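Local coordinates for YecR (Salmonella typhimurium, PDB 7BGL), which is of unsettled function but, as a YecR-like lipoprotein within a 78-chain assembly, is probably an accessory component of the outer-membrane ring of the flagellar basal body, at residues C[67-72]-C[94-99]; C[32-37]-C[59-64]; C[40-45]-C[84-89]; C[36-41]-C[90-95]. One frame throughout, in Å; residues are numbered along the deposited sequence.

Contact 1. Residues C[67-72]-C[94-99]; sequences ADAVSF and LSWQCR
The two aromatic rings of this contact, W96 and F72, lie on different sides of the backbone. Over one face of the W96 indole sits S71, whose CA stands 4.0 Å from the centroid of the six-membered ring in a CH-pi contact, with OG over the same ring; V70 N lies at the indole edge. W96 CG is anti to its carbonyl carbon (chi1 -50°), placing the ring against the 67-72 loop, where A69 CB meets W96 CB at 4.0 Å. F72 meets strand backbone: W96 N and W96 CA lie near the plane of its ring, at the edge, and F72 CD2 touches Q97 CB at 3.7 Å. The R99 guanidinium presents an edge to the CG2 methyl of V70, NH2 to CG2 3.3 Å.

Q97 N donates to V70 O in the carbonyl plane (3.1 Å, 155° at the hydrogen). A67 N makes a bent, less certain bond to R99 O, standing above the carbonyl plane. The loop thus follows the edge of strand 87-97 that strand 76-82 uses farther back. On the strand's other edge the W96 backbone is hydrogen-bonded to that of V34 in strand 33-41, while its indole reaches H54 and A57 of helix 52-63.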
# COMPACT_ATOMS: atom_id res chain seq x y z
N ALA C 67 -39.02 15.85 -101.83
CA ALA C 67 -39.49 15.07 -102.97
C ALA C 67 -38.67 13.79 -103.03
O ALA C 67 -37.71 13.61 -102.28
CB ALA C 67 -39.39 15.85 -104.28
N ASP C 68 -39.07 12.89 -103.93
CA ASP C 68 -38.36 11.63 -104.16
C ASP C 68 -38.28 10.81 -102.87
O ASP C 68 -37.21 10.56 -102.32
CB ASP C 68 -36.96 11.90 -104.74
CG ASP C 68 -36.23 10.62 -105.09
OD1 ASP C 68 -36.58 9.99 -106.11
OD2 ASP C 68 -35.30 10.24 -104.34
N ALA C 69 -39.45 10.39 -102.40
CA ALA C 69 -39.53 9.59 -101.18
C ALA C 69 -38.82 8.25 -101.37
O ALA C 69 -38.86 7.65 -102.45
CB ALA C 69 -40.99 9.36 -100.79
N VAL C 70 -38.17 7.78 -100.31
CA VAL C 70 -37.44 6.52 -100.30
C VAL C 70 -37.95 5.68 -99.14
O VAL C 70 -38.12 6.19 -98.03
CB VAL C 70 -35.92 6.74 -100.20
CG1 VAL C 70 -35.19 5.41 -100.21
CG2 VAL C 70 -35.44 7.64 -101.33
N SER C 71 -38.19 4.39 -99.40
CA SER C 71 -38.72 3.51 -98.36
C SER C 71 -37.77 3.44 -97.17
O SER C 71 -38.20 3.61 -96.02
CB SER C 71 -38.96 2.11 -98.94
OG SER C 71 -40.05 2.11 -99.84
N PHE C 72 -36.51 3.12 -97.42
CA PHE C 72 -35.43 3.26 -96.44
C PHE C 72 -35.60 2.35 -95.23
O PHE C 72 -34.70 2.26 -94.39
CB PHE C 72 -35.30 4.73 -96.00
CG PHE C 72 -36.08 5.11 -94.75
CD1 PHE C 72 -35.63 4.74 -93.49
CD2 PHE C 72 -37.23 5.87 -94.85
CE1 PHE C 72 -36.35 5.09 -92.36
CE2 PHE C 72 -37.94 6.22 -93.72
CZ PHE C 72 -37.50 5.83 -92.48
N LEU C 94 -45.36 2.00 -92.80
CA LEU C 94 -44.33 2.17 -93.82
C LEU C 94 -43.77 3.58 -93.70
O LEU C 94 -44.53 4.55 -93.69
CB LEU C 94 -44.90 1.93 -95.23
CG LEU C 94 -45.38 0.52 -95.53
CD1 LEU C 94 -46.01 0.46 -96.92
CD2 LEU C 94 -44.24 -0.48 -95.42
N SER C 95 -42.45 3.68 -93.60
CA SER C 95 -41.78 4.96 -93.41
C SER C 95 -41.02 5.35 -94.66
O SER C 95 -40.46 4.50 -95.36
CB SER C 95 -40.82 4.90 -92.22
OG SER C 95 -39.89 3.83 -92.36
N TRP C 96 -41.01 6.65 -94.96
CA TRP C 96 -40.32 7.20 -96.12
C TRP C 96 -39.60 8.47 -95.70
O TRP C 96 -40.13 9.27 -94.92
CB TRP C 96 -41.29 7.50 -97.27
CG TRP C 96 -42.20 6.36 -97.61
CD1 TRP C 96 -43.27 5.92 -96.88
CD2 TRP C 96 -42.13 5.51 -98.76
NE1 TRP C 96 -43.87 4.85 -97.51
CE2 TRP C 96 -43.19 4.58 -98.66
CE3 TRP C 96 -41.27 5.45 -99.86
CZ2 TRP C 96 -43.41 3.60 -99.63
CZ3 TRP C 96 -41.50 4.47 -100.82
CH2 TRP C 96 -42.56 3.56 -100.69
N GLN C 97 -38.39 8.66 -96.22
CA GLN C 97 -37.58 9.83 -95.93
C GLN C 97 -37.49 10.67 -97.20
O GLN C 97 -36.78 10.31 -98.14
CB GLN C 97 -36.19 9.42 -95.44
CG GLN C 97 -35.34 10.58 -94.94
CD GLN C 97 -34.22 10.95 -95.89
OE1 GLN C 97 -33.76 10.11 -96.67
NE2 GLN C 97 -33.79 12.20 -95.84
N CYS C 98 -38.23 11.78 -97.23
CA CYS C 98 -38.22 12.64 -98.40
C CYS C 98 -36.84 13.24 -98.61
O CYS C 98 -36.17 13.65 -97.65
CB CYS C 98 -39.26 13.75 -98.25
SG CYS C 98 -40.94 13.19 -97.88
N ARG C 99 -36.41 13.30 -99.86
CA ARG C 99 -35.09 13.82 -100.20
C ARG C 99 -35.13 14.63 -101.49
O ARG C 99 -35.93 15.56 -101.63
CB ARG C 99 -34.08 12.69 -100.32
CG ARG C 99 -33.62 12.12 -98.99
CD ARG C 99 -32.41 11.21 -99.15
NE ARG C 99 -32.71 10.05 -99.97
CZ ARG C 99 -31.85 9.08 -100.24
NH1 ARG C 99 -30.62 9.10 -99.76
NH2 ARG C 99 -32.23 8.06 -101.01

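Contact 2. Residues C[32-37]-C[59-64]; sequences GIVRLT and RECQQM
Here a helix packs on a sheet: the last turn of helix 52-63 rests on the start of strand 33-41 in a buried, apolar contact without hydrogen bonds across it. V34 carries most of it. Its side chain points at the helix and crosses that of E60 at about a right angle, the methyl CG2 lying 3.9 Å from E60 CB. With CG1 anti to the valine N (chi1 173°), CG2 is set anti to the carbonyl carbon, and both methyls lie near E60 CB. E60 meets them through CB and CG, while its carboxylate leads away from the valine. CG2 also meets C61 SG at 4.2 Å and M64 CE at 4.3 Å, which gives this one methyl three neighbours from the last turn of the helix and the residue just after it.

M64 is the first residue to leave helical geometry, yet its N still bonds to E60 O at 2.9 Å, and its side chain runs back to the sheet. E60 and M64 also touch A27 on the neighbouring strand 23-28, and C61 is disulfide-bonded to C98, just beyond strand 87-97. At the strand's beginning G32, with positive phi, and I33 both face S28 in a G1 beta bulge. The arrangement is a two-layer alpha+beta one, a helix lying on one face of an antiparallel sheet, with a disulfide joining the helix to the end of a strand that pairs with the one beneath it.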
# COMPACT_ATOMS: atom_id res chain seq x y z
N GLY C 32 -38.26 15.46 -92.52
CA GLY C 32 -38.86 15.02 -93.76
C GLY C 32 -39.31 13.57 -93.74
O GLY C 32 -38.87 12.76 -94.56
N ILE C 33 -40.19 13.22 -92.80
CA ILE C 33 -40.59 11.84 -92.57
C ILE C 33 -42.07 11.69 -92.92
O ILE C 33 -42.91 12.45 -92.43
CB ILE C 33 -40.33 11.40 -91.12
CG1 ILE C 33 -38.83 11.48 -90.80
CG2 ILE C 33 -40.85 10.00 -90.88
CD1 ILE C 33 -37.98 10.58 -91.67
N VAL C 34 -42.38 10.70 -93.75
CA VAL C 34 -43.75 10.37 -94.11
C VAL C 34 -44.04 8.96 -93.62
O VAL C 34 -43.25 8.04 -93.83
CB VAL C 34 -43.98 10.47 -95.63
CG1 VAL C 34 -45.37 9.97 -95.99
CG2 VAL C 34 -43.79 11.91 -96.10
N ARG C 35 -45.18 8.79 -92.95
CA ARG C 35 -45.58 7.51 -92.39
C ARG C 35 -46.96 7.15 -92.90
O ARG C 35 -47.90 7.94 -92.77
CB ARG C 35 -45.57 7.54 -90.86
CG ARG C 35 -44.21 7.81 -90.25
CD ARG C 35 -43.85 6.77 -89.21
NE ARG C 35 -42.45 6.83 -88.82
CZ ARG C 35 -41.97 7.63 -87.88
NH1 ARG C 35 -42.76 8.46 -87.21
NH2 ARG C 35 -40.67 7.61 -87.61
N LEU C 36 -47.08 5.95 -93.47
CA LEU C 36 -48.35 5.41 -93.93
C LEU C 36 -48.70 4.18 -93.09
O LEU C 36 -47.81 3.49 -92.60
CB LEU C 36 -48.30 5.04 -95.41
CG LEU C 36 -47.50 5.97 -96.32
CD1 LEU C 36 -47.46 5.43 -97.74
CD2 LEU C 36 -48.08 7.37 -96.30
N THR C 37 -49.99 3.92 -92.93
CA THR C 37 -50.45 2.81 -92.11
C THR C 37 -51.51 2.01 -92.85
O THR C 37 -52.30 2.55 -93.62
CB THR C 37 -51.02 3.30 -90.77
OG1 THR C 37 -52.11 4.20 -91.02
CG2 THR C 37 -49.95 4.01 -89.96
N ARG C 59 -46.21 11.88 -103.30
CA ARG C 59 -47.17 12.98 -103.28
C ARG C 59 -47.03 13.81 -102.01
O ARG C 59 -47.07 15.04 -102.06
CB ARG C 59 -48.59 12.43 -103.41
CG ARG C 59 -49.03 12.19 -104.85
CD ARG C 59 -50.44 11.62 -104.90
NE ARG C 59 -50.76 11.08 -106.22
CZ ARG C 59 -51.62 10.10 -106.44
NH1 ARG C 59 -52.28 9.52 -105.44
NH2 ARG C 59 -51.84 9.69 -107.68
N GLU C 60 -46.87 13.15 -100.86
CA GLU C 60 -46.71 13.88 -99.61
C GLU C 60 -45.42 14.70 -99.61
O GLU C 60 -45.40 15.85 -99.17
CB GLU C 60 -46.73 12.91 -98.43
CG GLU C 60 -48.10 12.32 -98.14
CD GLU C 60 -49.08 13.36 -97.63
OE1 GLU C 60 -48.68 14.21 -96.80
OE2 GLU C 60 -50.26 13.32 -98.05
N CYS C 61 -44.32 14.11 -100.10
CA CYS C 61 -43.07 14.85 -100.17
C CYS C 61 -43.20 16.07 -101.07
O CYS C 61 -42.73 17.16 -100.73
CB CYS C 61 -41.94 13.93 -100.67
SG CYS C 61 -41.63 12.47 -99.65
N GLN C 62 -43.85 15.91 -102.23
CA GLN C 62 -44.06 17.04 -103.12
C GLN C 62 -44.93 18.11 -102.47
O GLN C 62 -44.65 19.31 -102.60
CB GLN C 62 -44.68 16.57 -104.43
CG GLN C 62 -43.73 15.79 -105.33
CD GLN C 62 -44.44 15.09 -106.47
OE1 GLN C 62 -45.56 15.45 -106.83
NE2 GLN C 62 -43.79 14.08 -107.04
N GLN C 63 -45.98 17.69 -101.76
CA GLN C 63 -46.78 18.65 -101.01
C GLN C 63 -45.92 19.43 -100.03
O GLN C 63 -46.09 20.65 -99.88
CB GLN C 63 -47.91 17.92 -100.27
CG GLN C 63 -49.06 18.82 -99.84
CD GLN C 63 -50.26 18.04 -99.36
OE1 GLN C 63 -50.54 17.98 -98.17
NE2 GLN C 63 -50.98 17.43 -100.30
N MET C 64 -45.01 18.75 -99.35
CA MET C 64 -44.01 19.41 -98.52
C MET C 64 -42.86 19.89 -99.41
O MET C 64 -42.90 19.76 -100.64
CB MET C 64 -43.54 18.48 -97.41
CG MET C 64 -44.55 18.31 -96.28
SD MET C 64 -43.78 17.85 -94.71
CE MET C 64 -43.77 16.06 -94.86

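Contact 3. Residues C[40-45]-C[84-89]; sequences QPLFFT and GSLCLN
Q40, at the head of its segment, contributes its backbone, and N89 answers with CA and its side-chain amide: Q40 O receives a CA-H...O contact from N89 CA at 3.4 Å. N89 holds CG anti to its own N (chi1 -177°), which brings the amide alongside the Q40 backbone. At P41 the carbonyl carbon C comes within 3.5 Å of L88 O.

L42 brings the apolar side-chain part of the contact. Its CG sits tightly on C87 O at 3.1 Å, so a branched carbon, not a donor, faces that carbonyl. The methyl CD1 then reaches two leucines of the other segment, meeting L86 CD1 and L88 CD2, each at 4.4 Å. L42 N also lies 3.0 Å from L88 O, but the angle is too poor for a hydrogen bond. Behind L42 the chain turns away, with the F43 ring laying one face against L42 CB and a weak bond running from F44 N to L42 O.

On the partner side C87 is disulfide-bonded to C79 of strand 76-82, and L86 and L88 pack on a chain of another protein. Together these features describe the frayed end of an antiparallel strand pair: beyond the Q40-T90 pair no clear hydrogen bond joins the segments, the partner turns a corner at L88, and leucine side chains continue the contact.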
# COMPACT_ATOMS: atom_id res chain seq x y z
N GLN C 40 -54.46 -5.10 -90.70
CA GLN C 40 -54.50 -6.54 -90.93
C GLN C 40 -55.42 -7.20 -89.92
O GLN C 40 -55.19 -7.08 -88.70
CB GLN C 40 -53.10 -7.15 -90.85
CG GLN C 40 -52.39 -7.31 -92.18
CD GLN C 40 -51.39 -8.45 -92.16
OE1 GLN C 40 -51.43 -9.31 -91.28
NE2 GLN C 40 -50.50 -8.46 -93.14
N PRO C 41 -56.47 -7.88 -90.36
CA PRO C 41 -57.31 -8.64 -89.41
C PRO C 41 -56.52 -9.75 -88.74
O PRO C 41 -55.34 -9.95 -89.06
CB PRO C 41 -58.43 -9.20 -90.29
CG PRO C 41 -58.42 -8.38 -91.53
CD PRO C 41 -57.03 -7.87 -91.72
N LEU C 42 -57.14 -10.47 -87.81
CA LEU C 42 -56.44 -11.49 -87.05
C LEU C 42 -55.81 -12.53 -87.97
O LEU C 42 -54.58 -12.64 -88.04
CB LEU C 42 -57.40 -12.16 -86.06
CG LEU C 42 -56.80 -12.64 -84.73
CD1 LEU C 42 -57.87 -13.30 -83.87
CD2 LEU C 42 -55.63 -13.58 -84.96
N PHE C 43 -56.64 -13.29 -88.67
CA PHE C 43 -56.16 -14.31 -89.61
C PHE C 43 -56.18 -13.77 -91.05
O PHE C 43 -56.82 -14.33 -91.94
CB PHE C 43 -56.98 -15.58 -89.48
CG PHE C 43 -58.38 -15.36 -88.97
CD1 PHE C 43 -59.33 -14.76 -89.77
CD2 PHE C 43 -58.73 -15.74 -87.69
CE1 PHE C 43 -60.62 -14.54 -89.30
CE2 PHE C 43 -60.01 -15.53 -87.22
CZ PHE C 43 -60.96 -14.93 -88.03
N PHE C 44 -55.46 -12.68 -91.26
CA PHE C 44 -55.41 -12.03 -92.57
C PHE C 44 -54.00 -11.53 -92.85
O PHE C 44 -53.22 -11.28 -91.94
CB PHE C 44 -56.40 -10.86 -92.66
CG PHE C 44 -57.81 -11.28 -92.99
CD1 PHE C 44 -58.59 -11.94 -92.06
CD2 PHE C 44 -58.35 -11.00 -94.24
CE1 PHE C 44 -59.89 -12.32 -92.37
CE2 PHE C 44 -59.64 -11.38 -94.55
CZ PHE C 44 -60.41 -12.04 -93.61
N THR C 45 -53.69 -11.40 -94.14
CA THR C 45 -52.44 -10.81 -94.60
C THR C 45 -52.73 -9.46 -95.26
O THR C 45 -53.87 -9.01 -95.34
CB THR C 45 -51.73 -11.76 -95.57
OG1 THR C 45 -52.42 -11.78 -96.82
CG2 THR C 45 -51.68 -13.17 -95.00
N GLY C 84 -58.44 -10.11 -74.91
CA GLY C 84 -57.82 -11.17 -74.13
C GLY C 84 -56.44 -11.48 -74.66
O GLY C 84 -55.65 -10.58 -74.97
N SER C 85 -56.13 -12.77 -74.76
CA SER C 85 -54.83 -13.22 -75.28
C SER C 85 -54.87 -13.38 -76.80
O SER C 85 -54.56 -14.44 -77.34
CB SER C 85 -54.42 -14.52 -74.60
OG SER C 85 -54.33 -14.35 -73.19
N LEU C 86 -55.26 -12.31 -77.49
CA LEU C 86 -55.38 -12.34 -78.94
C LEU C 86 -55.02 -10.96 -79.49
O LEU C 86 -54.74 -10.02 -78.74
CB LEU C 86 -56.78 -12.76 -79.37
CG LEU C 86 -57.14 -14.24 -79.17
CD1 LEU C 86 -58.52 -14.54 -79.75
CD2 LEU C 86 -56.09 -15.14 -79.78
N CYS C 87 -55.05 -10.84 -80.81
CA CYS C 87 -54.78 -9.58 -81.51
C CYS C 87 -55.79 -9.47 -82.66
O CYS C 87 -55.56 -10.00 -83.75
CB CYS C 87 -53.34 -9.53 -82.01
SG CYS C 87 -52.91 -8.00 -82.89
N LEU C 88 -56.90 -8.78 -82.39
CA LEU C 88 -57.95 -8.67 -83.40
C LEU C 88 -57.46 -7.95 -84.64
O LEU C 88 -57.75 -8.37 -85.77
CB LEU C 88 -59.17 -7.96 -82.80
CG LEU C 88 -59.81 -8.63 -81.59
CD1 LEU C 88 -61.08 -7.90 -81.17
CD2 LEU C 88 -60.11 -10.09 -81.88
N ASN C 89 -56.73 -6.85 -84.47
CA ASN C 89 -56.22 -6.06 -85.58
C ASN C 89 -54.75 -5.74 -85.36
O ASN C 89 -54.30 -5.56 -84.22
CB ASN C 89 -57.02 -4.77 -85.75
CG ASN C 89 -56.56 -3.95 -86.95
OD1 ASN C 89 -56.54 -4.45 -88.08
ND2 ASN C 89 -56.19 -2.70 -86.70

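Contact 4. Residues C[36-41]-C[90-95]; sequences LTYNQP and TRFTLS
Y38 and F92 mark the tightly packed side of this antiparallel pair. Y38 CG lies between its backbone N and carbonyl carbon (chi1 52°), which folds the ring across the neighbouring strand. The two ring planes are nearly parallel, 14° apart, but slide past each other with centroids 5.6 Å apart, and it is F92 CB that lies over the tyrosine face, modelled too close for its distance to be trusted. L94 CG abuts the edge of the tyrosine ring, 3.8 Å from CE1, while Q40 CB comes within 3.6 Å of F92 CE1.

The other face is sparser. T37 and T93 touch through their CG2 methyls at 3.9 Å; beyond them N39 and R91 run side by side at the surface, with N39 OD1 2.9 Å from R91 NE.

Between the faces, six backbone hydrogen bonds join L36 to L94, Y38 to F92 and Q40 to T90, each pair bonded in both directions. F92 N to Y38 O is nearly straight at 2.9 Å, whereas Q40 N to T90 O bends to 137°. The chemistry implies that the backbone fixes the register and that aromatic and aliphatic groups pack along one face, while the other carries threonines and an asparagine-arginine pair, with N39 and R91 exposed.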
# COMPACT_ATOMS: atom_id res chain seq x y z
N LEU C 36 -47.08 5.95 -93.47
CA LEU C 36 -48.35 5.41 -93.93
C LEU C 36 -48.70 4.18 -93.09
O LEU C 36 -47.81 3.49 -92.60
CB LEU C 36 -48.30 5.04 -95.41
CG LEU C 36 -47.50 5.97 -96.32
CD1 LEU C 36 -47.46 5.43 -97.74
CD2 LEU C 36 -48.08 7.37 -96.30
N THR C 37 -49.99 3.92 -92.93
CA THR C 37 -50.45 2.81 -92.11
C THR C 37 -51.51 2.01 -92.85
O THR C 37 -52.30 2.55 -93.62
CB THR C 37 -51.02 3.30 -90.77
OG1 THR C 37 -52.11 4.20 -91.02
CG2 THR C 37 -49.95 4.01 -89.96
N TYR C 38 -51.51 0.70 -92.61
CA TYR C 38 -52.55 -0.18 -93.11
C TYR C 38 -52.88 -1.22 -92.05
O TYR C 38 -52.14 -1.42 -91.09
CB TYR C 38 -52.17 -0.85 -94.44
CG TYR C 38 -50.83 -1.57 -94.45
CD1 TYR C 38 -49.65 -0.87 -94.63
CD2 TYR C 38 -50.77 -2.95 -94.29
CE1 TYR C 38 -48.43 -1.52 -94.65
CE2 TYR C 38 -49.55 -3.60 -94.31
CZ TYR C 38 -48.39 -2.89 -94.49
OH TYR C 38 -47.18 -3.54 -94.50
N ASN C 39 -54.04 -1.86 -92.22
CA ASN C 39 -54.60 -2.75 -91.21
C ASN C 39 -54.56 -4.20 -91.67
O ASN C 39 -54.61 -4.50 -92.87
CB ASN C 39 -56.04 -2.36 -90.88
CG ASN C 39 -56.16 -0.92 -90.43
OD1 ASN C 39 -55.18 -0.29 -90.03
ND2 ASN C 39 -57.38 -0.38 -90.48
N GLN C 40 -54.46 -5.10 -90.70
CA GLN C 40 -54.50 -6.54 -90.93
C GLN C 40 -55.42 -7.20 -89.92
O GLN C 40 -55.19 -7.08 -88.70
CB GLN C 40 -53.10 -7.15 -90.85
CG GLN C 40 -52.39 -7.31 -92.18
CD GLN C 40 -51.39 -8.45 -92.16
OE1 GLN C 40 -51.43 -9.31 -91.28
NE2 GLN C 40 -50.50 -8.46 -93.14
N PRO C 41 -56.47 -7.88 -90.36
CA PRO C 41 -57.31 -8.64 -89.41
C PRO C 41 -56.52 -9.75 -88.74
O PRO C 41 -55.34 -9.95 -89.06
CB PRO C 41 -58.43 -9.20 -90.29
CG PRO C 41 -58.42 -8.38 -91.53
CD PRO C 41 -57.03 -7.87 -91.72
N THR C 90 -54.01 -5.66 -86.46
CA THR C 90 -52.60 -5.31 -86.43
C THR C 90 -52.35 -4.14 -87.38
O THR C 90 -52.80 -4.17 -88.53
CB THR C 90 -51.72 -6.50 -86.82
OG1 THR C 90 -51.93 -7.58 -85.90
CG2 THR C 90 -50.25 -6.11 -86.79
N ARG C 91 -51.65 -3.12 -86.89
CA ARG C 91 -51.31 -1.97 -87.71
C ARG C 91 -49.89 -2.11 -88.24
O ARG C 91 -48.95 -2.34 -87.47
CB ARG C 91 -51.43 -0.68 -86.89
CG ARG C 91 -52.86 -0.31 -86.53
CD ARG C 91 -53.57 0.36 -87.69
NE ARG C 91 -54.94 0.73 -87.35
CZ ARG C 91 -55.27 1.81 -86.65
NH1 ARG C 91 -54.35 2.64 -86.18
NH2 ARG C 91 -56.55 2.05 -86.40
N PHE C 92 -49.74 -1.99 -89.56
CA PHE C 92 -48.44 -2.06 -90.21
C PHE C 92 -48.10 -0.70 -90.78
O PHE C 92 -48.92 -0.08 -91.47
CB PHE C 92 -48.44 -3.12 -91.32
CG PHE C 92 -48.45 -4.53 -90.80
CD1 PHE C 92 -49.65 -5.19 -90.57
CD2 PHE C 92 -47.27 -5.20 -90.55
CE1 PHE C 92 -49.66 -6.48 -90.09
CE2 PHE C 92 -47.28 -6.50 -90.08
CZ PHE C 92 -48.48 -7.14 -89.85
N THR C 93 -46.89 -0.22 -90.48
CA THR C 93 -46.45 1.11 -90.85
C THR C 93 -45.33 1.05 -91.87
O THR C 93 -44.46 0.18 -91.83
CB THR C 93 -45.98 1.89 -89.62
OG1 THR C 93 -44.75 1.34 -89.14
CG2 THR C 93 -47.02 1.82 -88.51
N LEU C 94 -45.36 2.00 -92.80
CA LEU C 94 -44.33 2.17 -93.82
C LEU C 94 -43.77 3.58 -93.70
O LEU C 94 -44.53 4.55 -93.69
CB LEU C 94 -44.90 1.93 -95.23
CG LEU C 94 -45.38 0.52 -95.53
CD1 LEU C 94 -46.01 0.46 -96.92
CD2 LEU C 94 -44.24 -0.48 -95.42
N SER C 95 -42.45 3.68 -93.60
CA SER C 95 -41.78 4.96 -93.41
C SER C 95 -41.02 5.35 -94.66
O SER C 95 -40.46 4.50 -95.36
CB SER C 95 -40.82 4.90 -92.22
OG SER C 95 -39.89 3.83 -92.36

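In the fold
From the N terminus, strand 33-41 opens three contacts in turn. Contact 2 closes first, when the chain returns as helix 52-63 to lie on the strand's beginning. Contact 1 follows in series, joining the loop after that helix to the end of strand 87-97; the C61–C98 disulfide links these two contacts directly. Contact 4 spans the longest loop and starts from the same stretch as contact 3, sharing Q40 and P41 with it, though the later segment of contact 3 comes earlier in the chain. Contact 3 crosses both contact 1 and contact 2 in sequence, with about 28 Å between centres in each case. Central contact 4 therefore connects a helix-covered, disulfide-linked end of the sheet to an opposite, splayed end.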